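Local coordinates for protein 6-phosphogluconate dehydrogenase, NAD-binding (Mycolicibacterium smegmatis MC2 155, PDB 6SMT) that acts as an S-enantioselective imine reductase that binds NADPH, probably drawing on it as the hydride donor, at residues S100-T103 with P104-R108; A174-M177 with A178-L182; R287-S290 with E291-T294. All coordinates share one frame; numbering follows the deposited sequence.

Contact 1 (S100-T103 with P104-R108); sequences SSDT and PDRAR. With NDP (NADPH dihydro-nicotinamide-adenine-dinucleotide phosphate), chain L.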
loop_
_atom_site.group_PDB
_atom_site.type_symbol
_atom_site.label_atom_id
_atom_site.label_comp_id
_atom_site.label_asym_id
_atom_site.label_seq_id
_atom_site.Cartn_x
_atom_site.Cartn_y
_atom_site.Cartn_z
ATOM N N SER B 100 -11.798 17.117 -10.775
ATOM C CA SER B 100 -11.459 16.133 -11.800
ATOM C C SER B 100 -9.958 15.908 -11.774
ATOM O O SER B 100 -9.190 16.891 -11.954
ATOM C CB SER B 100 -11.916 16.633 -13.187
ATOM O OG SER B 100 -13.347 16.900 -13.157
ATOM N N SER B 101 -9.489 14.699 -11.536
ATOM C CA SER B 101 -8.059 14.494 -11.245
ATOM C C SER B 101 -7.178 14.751 -12.465
ATOM O O SER B 101 -7.442 14.133 -13.521
ATOM C CB SER B 101 -7.918 13.054 -10.693
ATOM O OG SER B 101 -6.553 12.859 -10.289
ATOM N N ASP B 102 -6.191 15.604 -12.356
ATOM C CA ASP B 102 -5.241 15.896 -13.421
ATOM C C ASP B 102 -4.058 16.641 -12.798
ATOM O O ASP B 102 -3.965 16.756 -11.560
ATOM C CB ASP B 102 -5.912 16.718 -14.548
ATOM C CG ASP B 102 -5.408 16.457 -15.951
ATOM O OD1 ASP B 102 -4.158 16.266 -16.114
ATOM O OD2 ASP B 102 -6.243 16.463 -16.915
ATOM N N THR B 103 -3.092 17.066 -13.656
ATOM C CA THR B 103 -1.827 17.607 -13.143
ATOM C C THR B 103 -1.975 19.026 -12.622
ATOM O O THR B 103 -2.941 19.759 -12.890
ATOM C CB THR B 103 -0.791 17.615 -14.236
ATOM O OG1 THR B 103 -1.216 18.575 -15.220
ATOM C CG2 THR B 103 -0.644 16.252 -14.841
ATOM N N PRO B 104 -1.019 19.464 -11.786
ATOM C CA PRO B 104 -1.023 20.831 -11.324
ATOM C C PRO B 104 -1.112 21.874 -12.448
ATOM O O PRO B 104 -1.827 22.845 -12.318
ATOM C CB PRO B 104 0.287 20.916 -10.518
ATOM C CG PRO B 104 0.465 19.496 -10.034
ATOM C CD PRO B 104 -0.029 18.600 -11.120
ATOM N N ASP B 105 -0.368 21.631 -13.545
ATOM C CA ASP B 105 -0.441 22.654 -14.593
ATOM C C ASP B 105 -1.823 22.643 -15.236
ATOM O O ASP B 105 -2.219 23.736 -15.697
ATOM C CB ASP B 105 0.634 22.418 -15.647
ATOM C CG ASP B 105 1.973 23.036 -15.245
ATOM O OD1 ASP B 105 2.075 23.895 -14.292
ATOM O OD2 ASP B 105 2.947 22.712 -15.912
ATOM N N ARG B 106 -2.570 21.525 -15.321
ATOM C CA ARG B 106 -3.931 21.539 -15.863
ATOM C C ARG B 106 -4.854 22.298 -14.896
ATOM O O ARG B 106 -5.774 22.949 -15.334
ATOM C CB ARG B 106 -4.435 20.154 -16.195
ATOM C CG ARG B 106 -3.670 19.538 -17.362
ATOM C CD ARG B 106 -3.590 20.354 -18.638
ATOM N NE ARG B 106 -4.912 20.543 -19.159
ATOM C CZ ARG B 106 -5.505 19.828 -20.104
ATOM N NH1 ARG B 106 -4.823 18.859 -20.654
ATOM N NH2 ARG B 106 -6.782 20.000 -20.426
ATOM N N ALA B 107 -4.679 22.180 -13.603
ATOM C CA ALA B 107 -5.514 22.936 -12.658
ATOM C C ALA B 107 -5.293 24.438 -12.840
ATOM O O ALA B 107 -6.254 25.197 -12.842
ATOM C CB ALA B 107 -5.177 22.496 -11.289
ATOM N N ARG B 108 -4.043 24.848 -13.022
ATOM C CA ARG B 108 -3.722 26.296 -13.247
ATOM C C ARG B 108 -4.292 26.759 -14.581
ATOM O O ARG B 108 -4.798 27.864 -14.657
ATOM C CB ARG B 108 -2.206 26.464 -13.184
ATOM C CG ARG B 108 -1.548 26.199 -11.834
ATOM C CD ARG B 108 0.008 26.213 -11.894
ATOM N NE ARG B 108 0.575 25.753 -10.652
ATOM C CZ ARG B 108 1.282 24.721 -10.497
ATOM N NH1 ARG B 108 1.798 24.064 -11.552
ATOM N NH2 ARG B 108 1.642 24.427 -9.263
HETATM P PA NDP L . -14.843 9.018 -14.559
HETATM O O1A NDP L . -13.477 9.470 -14.131
HETATM O O2A NDP L . -15.026 7.677 -15.199
HETATM O O5B NDP L . -15.479 10.152 -15.466
HETATM C C5B NDP L . -16.795 9.901 -15.991
HETATM C C4B NDP L . -17.495 11.225 -16.169
HETATM O O4B NDP L . -16.759 12.081 -17.089
HETATM C C3B NDP L . -18.891 11.055 -16.801
HETATM O O3B NDP L . -19.779 12.055 -16.338
HETATM C C2B NDP L . -18.572 11.252 -18.267
HETATM O O2B NDP L . -19.632 11.651 -19.130
HETATM C C1B NDP L . -17.639 12.440 -18.138
HETATM N N9A NDP L . -16.847 12.720 -19.330
HETATM C C8A NDP L . -15.822 11.976 -19.867
HETATM N N7A NDP L . -15.304 12.527 -20.940
HETATM C C5A NDP L . -16.029 13.691 -21.138
HETATM C C6A NDP L . -16.010 14.702 -22.133
HETATM N N6A NDP L . -15.115 14.764 -23.114
HETATM N N1A NDP L . -16.912 15.700 -22.013
HETATM C C2A NDP L . -17.789 15.692 -21.006
HETATM N N3A NDP L . -17.917 14.784 -20.032
HETATM C C4A NDP L . -17.021 13.799 -20.167
HETATM O O3 NDP L . -15.908 9.040 -13.362
HETATM P PN NDP L . -15.948 9.098 -11.804
HETATM O O1N NDP L . -17.277 9.580 -11.424
HETATM O O2N NDP L . -15.502 7.789 -11.259
HETATM O O5D NDP L . -14.801 10.141 -11.380
HETATM C C5D NDP L . -14.925 11.524 -11.690
HETATM C C4D NDP L . -13.661 12.188 -11.201
HETATM O O4D NDP L . -13.614 12.035 -9.759
HETATM C C3D NDP L . -12.341 11.633 -11.754
HETATM O O3D NDP L . -11.405 12.656 -12.073
HETATM C C2D NDP L . -11.826 10.793 -10.599
HETATM O O2D NDP L . -10.413 10.621 -10.545
HETATM C C1D NDP L . -12.340 11.510 -9.378
HETATM N N1N NDP L . -12.547 10.635 -8.208
HETATM C C2N NDP L . -13.324 9.511 -8.311
HETATM C C3N NDP L . -13.461 8.645 -7.280
HETATM C C7N NDP L . -14.284 7.423 -7.371
HETATM O O7N NDP L . -14.282 6.686 -6.358
HETATM N N7N NDP L . -15.008 7.136 -8.440
HETATM C C4N NDP L . -12.752 8.873 -6.037
HETATM C C5N NDP L . -11.995 10.106 -5.957
HETATM C C6N NDP L . -11.934 10.942 -6.969
HETATM P P2B NDP L . -20.611 10.475 -19.682
HETATM O O1X NDP L . -21.391 11.190 -20.826
HETATM O O2X NDP L . -19.703 9.381 -20.240
HETATM O O3X NDP L . -21.465 9.957 -18.596
#
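The carboxylate of Asp102 lies beneath the aliphatic start of Arg106, whose CG stands over one face of the group, 3.5 Å from Asp102 OD1. The guanidinium of Arg106 runs on past this face, its plane 40° from that of the carboxylate, to a salt bridge with Asp78. OD1 meanwhile spends its anti lone pair on Thr103 N at 2.8 Å, and OD2 accepts from His77 N, so both oxygens are tied down. A second flat pair, Asp105 and Arg108, lies within the first turns of the helix: Asp105 meets the edge of the Arg108 guanidinium, NH1 to OD1 2.8 Å, in the guanidinium plane but 35° above that of the carboxylate. Thr103 is the N-cap of helix 104-116, which follows strand 95-98 in the Rossmann-type cofactor domain. With chi1 at 67°, its OG1 is swung between the backbone N and carbonyl carbon and accepts from Arg106 N at 3.2 Å. The helix then takes up its regular bonding, Ala107 N to Thr103 O being 3.1 Å. Upstream of the cap the chain is turned to the NADPH, and Ser101 N donates an almost straight bond to O3D of the nicotinamide ribose at 2.9 Å.

Contact 2 (A174-M177 with A178-L182); sequences AFDM and ALLDL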
loop_
_atom_site.group_PDB
_atom_site.type_symbol
_atom_site.label_atom_id
_atom_site.label_comp_id
_atom_site.label_asym_id
_atom_site.label_seq_id
_atom_site.Cartn_x
_atom_site.Cartn_y
_atom_site.Cartn_z
ATOM N N ALA B 174 -1.070 18.794 -6.788
ATOM C CA ALA B 174 0.228 18.282 -6.409
ATOM C C ALA B 174 0.092 17.272 -5.294
ATOM O O ALA B 174 0.774 16.196 -5.334
ATOM C CB ALA B 174 1.142 19.391 -6.000
ATOM N N PHE B 175 -0.718 17.547 -4.262
ATOM C CA PHE B 175 -0.976 16.496 -3.291
ATOM C C PHE B 175 -1.609 15.285 -3.963
ATOM O O PHE B 175 -1.273 14.127 -3.626
ATOM C CB PHE B 175 -1.941 17.015 -2.202
ATOM C CG PHE B 175 -1.310 17.878 -1.137
ATOM C CD1 PHE B 175 -1.008 19.222 -1.325
ATOM C CD2 PHE B 175 -1.030 17.351 0.101
ATOM C CE1 PHE B 175 -0.390 19.979 -0.333
ATOM C CE2 PHE B 175 -0.380 18.113 1.072
ATOM C CZ PHE B 175 -0.152 19.417 0.890
ATOM N N ASP B 176 -2.585 15.483 -4.832
ATOM C CA ASP B 176 -3.282 14.350 -5.497
ATOM C C ASP B 176 -2.247 13.492 -6.194
ATOM O O ASP B 176 -2.358 12.242 -6.191
ATOM C CB ASP B 176 -4.324 14.920 -6.466
ATOM C CG ASP B 176 -5.454 13.984 -6.878
ATOM O OD1 ASP B 176 -5.848 13.132 -6.036
ATOM O OD2 ASP B 176 -6.055 14.246 -7.984
ATOM N N MET B 177 -1.313 14.093 -6.923
ATOM C CA MET B 177 -0.331 13.274 -7.670
ATOM C C MET B 177 0.447 12.385 -6.712
ATOM O O MET B 177 0.705 11.200 -7.018
ATOM C CB MET B 177 0.687 14.118 -8.435
ATOM C CG MET B 177 0.132 14.953 -9.592
ATOM S SD MET B 177 -0.735 14.120 -10.931
ATOM C CE MET B 177 -2.412 14.048 -10.294
ATOM N N ALA B 178 0.824 12.906 -5.564
ATOM C CA ALA B 178 1.565 12.090 -4.568
ATOM C C ALA B 178 0.682 11.014 -3.960
ATOM O O ALA B 178 1.062 9.802 -3.820
ATOM C CB ALA B 178 2.158 12.992 -3.480
ATOM N N LEU B 179 -0.509 11.366 -3.531
ATOM C CA LEU B 179 -1.381 10.480 -2.772
ATOM C C LEU B 179 -1.946 9.402 -3.688
ATOM O O LEU B 179 -2.072 8.199 -3.297
ATOM C CB LEU B 179 -2.488 11.285 -2.127
ATOM C CG LEU B 179 -1.986 12.294 -1.073
ATOM C CD1 LEU B 179 -3.136 13.241 -0.749
ATOM C CD2 LEU B 179 -1.497 11.595 0.179
ATOM N N LEU B 180 -2.297 9.716 -4.929
ATOM C CA LEU B 180 -2.779 8.666 -5.837
ATOM C C LEU B 180 -1.661 7.742 -6.252
ATOM O O LEU B 180 -1.919 6.574 -6.588
ATOM C CB LEU B 180 -3.320 9.363 -7.077
ATOM C CG LEU B 180 -4.629 10.104 -6.867
ATOM C CD1 LEU B 180 -5.040 10.779 -8.186
ATOM C CD2 LEU B 180 -5.765 9.251 -6.358
ATOM N N ASP B 181 -0.451 8.219 -6.371
ATOM C CA ASP B 181 0.732 7.377 -6.608
ATOM C C ASP B 181 0.789 6.295 -5.520
ATOM O O ASP B 181 0.843 5.092 -5.832
ATOM C CB ASP B 181 1.946 8.268 -6.639
ATOM C CG ASP B 181 3.267 7.648 -6.706
ATOM O OD1 ASP B 181 3.335 6.407 -6.924
ATOM O OD2 ASP B 181 4.241 8.400 -6.571
ATOM N N LEU B 182 0.762 6.724 -4.273
ATOM C CA LEU B 182 0.735 5.740 -3.144
ATOM C C LEU B 182 -0.432 4.789 -3.319
ATOM O O LEU B 182 -0.274 3.559 -3.180
ATOM C CB LEU B 182 0.684 6.520 -1.853
ATOM C CG LEU B 182 0.384 5.698 -0.616
ATOM C CD1 LEU B 182 1.461 4.659 -0.410
ATOM C CD2 LEU B 182 0.156 6.553 0.582
HETATM O O HOH W 1 3.595 10.962 -7.293
#
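Ala178 opens its turn by donating from N to Ala174 O at 3.3 Å, and its methyl rests near the carbonyl of Phe175. At Leu179 the bond is shorter, N to Phe175 O 2.9 Å, and the side chain folds back over the same carbonyl, with CG 3.2 Å from Phe175 O and CD1 near the CB of Phe175. Leu180 follows with N to Asp176 O at 2.8 Å. Its extended side chain (chi2 179°) sets CD1 over the face of the Asp176 carboxylate, 3.3 Å from OD1. With CG anti to the backbone N (chi1 -159°), Asp176 turns so that OD1 comes to Leu180, and its OD2 is hydrogen-bonded to Ser101 OG. Asp181 N reaches Met177 O at 3.3 Å from above the carbonyl plane. A water donates to both Met177 O and Asp181 OD2, bridging this turn, while the same OD2 is bonded to His192 of the second subunit. Leu182 carries the backbone bonding onward by donating to Ala178 O. Every side chain that touches here is buried, in a run of the long helix 171-199 that joins the two domains in the imine reductase fold. Leu180 lines the pocket that holds 2-ethylhexanol, beside the bound NADPH.

Contact 3 (R287-S290 with E291-T294); sequences RIAS and EMTT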
loop_
_atom_site.group_PDB
_atom_site.type_symbol
_atom_site.label_atom_id
_atom_site.label_comp_id
_atom_site.label_asym_id
_atom_site.label_seq_id
_atom_site.Cartn_x
_atom_site.Cartn_y
_atom_site.Cartn_z
ATOM N N ARG B 287 16.234 4.583 2.757
ATOM C CA ARG B 287 17.237 5.031 1.784
ATOM C C ARG B 287 16.842 4.661 0.374
ATOM O O ARG B 287 17.363 5.265 -0.559
ATOM C CB ARG B 287 18.537 4.302 2.114
ATOM C CG ARG B 287 19.720 4.615 1.230
ATOM C CD ARG B 287 20.256 5.969 1.403
ATOM N NE ARG B 287 21.149 6.050 2.528
ATOM C CZ ARG B 287 21.926 7.101 2.845
ATOM N NH1 ARG B 287 21.809 8.249 2.180
ATOM N NH2 ARG B 287 22.744 6.986 3.885
ATOM N N ILE B 288 16.017 3.645 0.148
ATOM C CA ILE B 288 15.840 3.036 -1.214
ATOM C C ILE B 288 15.385 4.102 -2.205
ATOM O O ILE B 288 15.828 4.085 -3.385
ATOM C CB ILE B 288 14.902 1.827 -1.147
ATOM C CG1 ILE B 288 15.547 0.660 -0.386
ATOM C CG2 ILE B 288 14.494 1.354 -2.566
ATOM C CD1 ILE B 288 14.509 -0.386 0.081
ATOM N N ALA B 289 14.389 4.888 -1.848
ATOM C CA ALA B 289 13.738 5.789 -2.804
ATOM C C ALA B 289 14.744 6.802 -3.369
ATOM O O ALA B 289 14.495 7.306 -4.500
ATOM C CB ALA B 289 12.584 6.456 -2.134
ATOM N N SER B 290 15.838 7.116 -2.680
ATOM C CA SER B 290 16.841 7.996 -3.310
ATOM C C SER B 290 17.199 7.500 -4.709
ATOM O O SER B 290 17.405 8.370 -5.593
ATOM C CB SER B 290 18.075 8.065 -2.466
ATOM O OG SER B 290 17.722 8.665 -1.223
ATOM N N GLU B 291 17.388 6.199 -4.908
ATOM C CA GLU B 291 17.818 5.581 -6.161
ATOM C C GLU B 291 16.746 5.653 -7.238
ATOM O O GLU B 291 16.993 5.223 -8.363
ATOM C CB GLU B 291 18.346 4.167 -5.979
ATOM C CG GLU B 291 19.625 4.203 -5.157
ATOM C CD GLU B 291 20.805 4.897 -5.864
ATOM O OE1 GLU B 291 20.853 4.888 -7.125
ATOM O OE2 GLU B 291 21.716 5.310 -5.139
ATOM N N MET B 292 15.599 6.262 -6.971
ATOM C CA MET B 292 14.557 6.468 -7.985
ATOM C C MET B 292 14.901 7.712 -8.804
ATOM O O MET B 292 14.205 7.844 -9.815
ATOM C CB MET B 292 13.196 6.605 -7.311
ATOM C CG MET B 292 12.793 5.312 -6.553
ATOM S SD MET B 292 11.189 5.601 -5.725
ATOM C CE MET B 292 10.969 4.053 -4.862
ATOM N N THR B 293 15.825 8.544 -8.387
ATOM C CA THR B 293 16.147 9.753 -9.218
ATOM C C THR B 293 16.616 9.313 -10.594
ATOM O O THR B 293 17.329 8.264 -10.724
ATOM C CB THR B 293 17.144 10.619 -8.454
ATOM O OG1 THR B 293 17.184 11.850 -9.187
ATOM C CG2 THR B 293 18.512 9.984 -8.381
ATOM N N THR B 294 16.280 10.122 -11.604
ATOM C CA THR B 294 16.918 10.024 -12.960
ATOM C C THR B 294 17.808 11.251 -13.221
ATOM O O THR B 294 18.294 11.363 -14.406
ATOM C CB THR B 294 15.859 9.868 -14.052
ATOM O OG1 THR B 294 15.146 11.095 -14.054
ATOM C CG2 THR B 294 14.970 8.645 -13.784
#
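Beyond CG the side chain of Met292 is stretched straight (chi2 178°, chi3 -177°), and CG itself lies beside the backbone N, which lays the thioether back along Ala289. SD comes to 3.9 Å from Ala289 CB and CE to 4.0 Å from the same methyl. The backbone below is a 3-10 helix in the tail that follows helix 263-280, with each amide bonded to the carbonyl three residues earlier. Within the first half Ser290 N already binds Arg287 O. Glu291 N then reaches Ile288 O at 3.0 Å, Met292 N reaches Ala289 O at 2.9 Å, and Thr293 N reaches Ser290 O at 3.2 Å. All three of these donors stand well above the carbonyl planes they meet, as is common in the tight three-residue turns of a 3-10 helix.

The side chains leave this spine in different directions. Ile288 is buried against Tyr271 of helix 263-280 and Val241 and Val244 of helix 241-257, fixing the tail to the helical domain. Arg287 forms a salt bridge through NE with Asp283 and also lies against Thr275 and His280 of helix 263-280. Ala289 and Met292 instead pack on Gly191 and Gly188 of the second subunit, residues of its helix 171-199, so the apolar strip they make belongs to the dimer interface. Backbone bonds from Met292 and Thr294 to that subunit hold the tail in place there. Glu291 CB lies 3.6 Å from Ile288 O, and the side chain, bent at chi2, touches Thr275 of helix 263-280.

Thr293 ends the run: its psi of 146° takes the chain out of the helical path. Its OG1 accepts from Leu295 N just downstream, whereas the methyl turns back to the carbonyl that accepts its own amide, with CG2 3.4 Å from Ser290 O.

From the N terminus, the three contacts come in series, none nesting in or crossing another, and each joins adjoining residues, so none closes a long loop. Contact 1 starts helix 104-116 in the cofactor domain. Contact 2, on the long helix 171-199 that leaves this domain, packs directly against contact 1: Met177 CE lies 3.4 Å from Asp102 O, and Pro104 CG meets the backbone of Ala174. Cofactor loop and connecting helix are thereby tied together. Contact 3, in the C-terminal tail, touches neither; its nearest atoms are about 8 Å from contact 2 and about 17 Å from contact 1. All three nevertheless touch the second subunit, so each lies at the dimer interface.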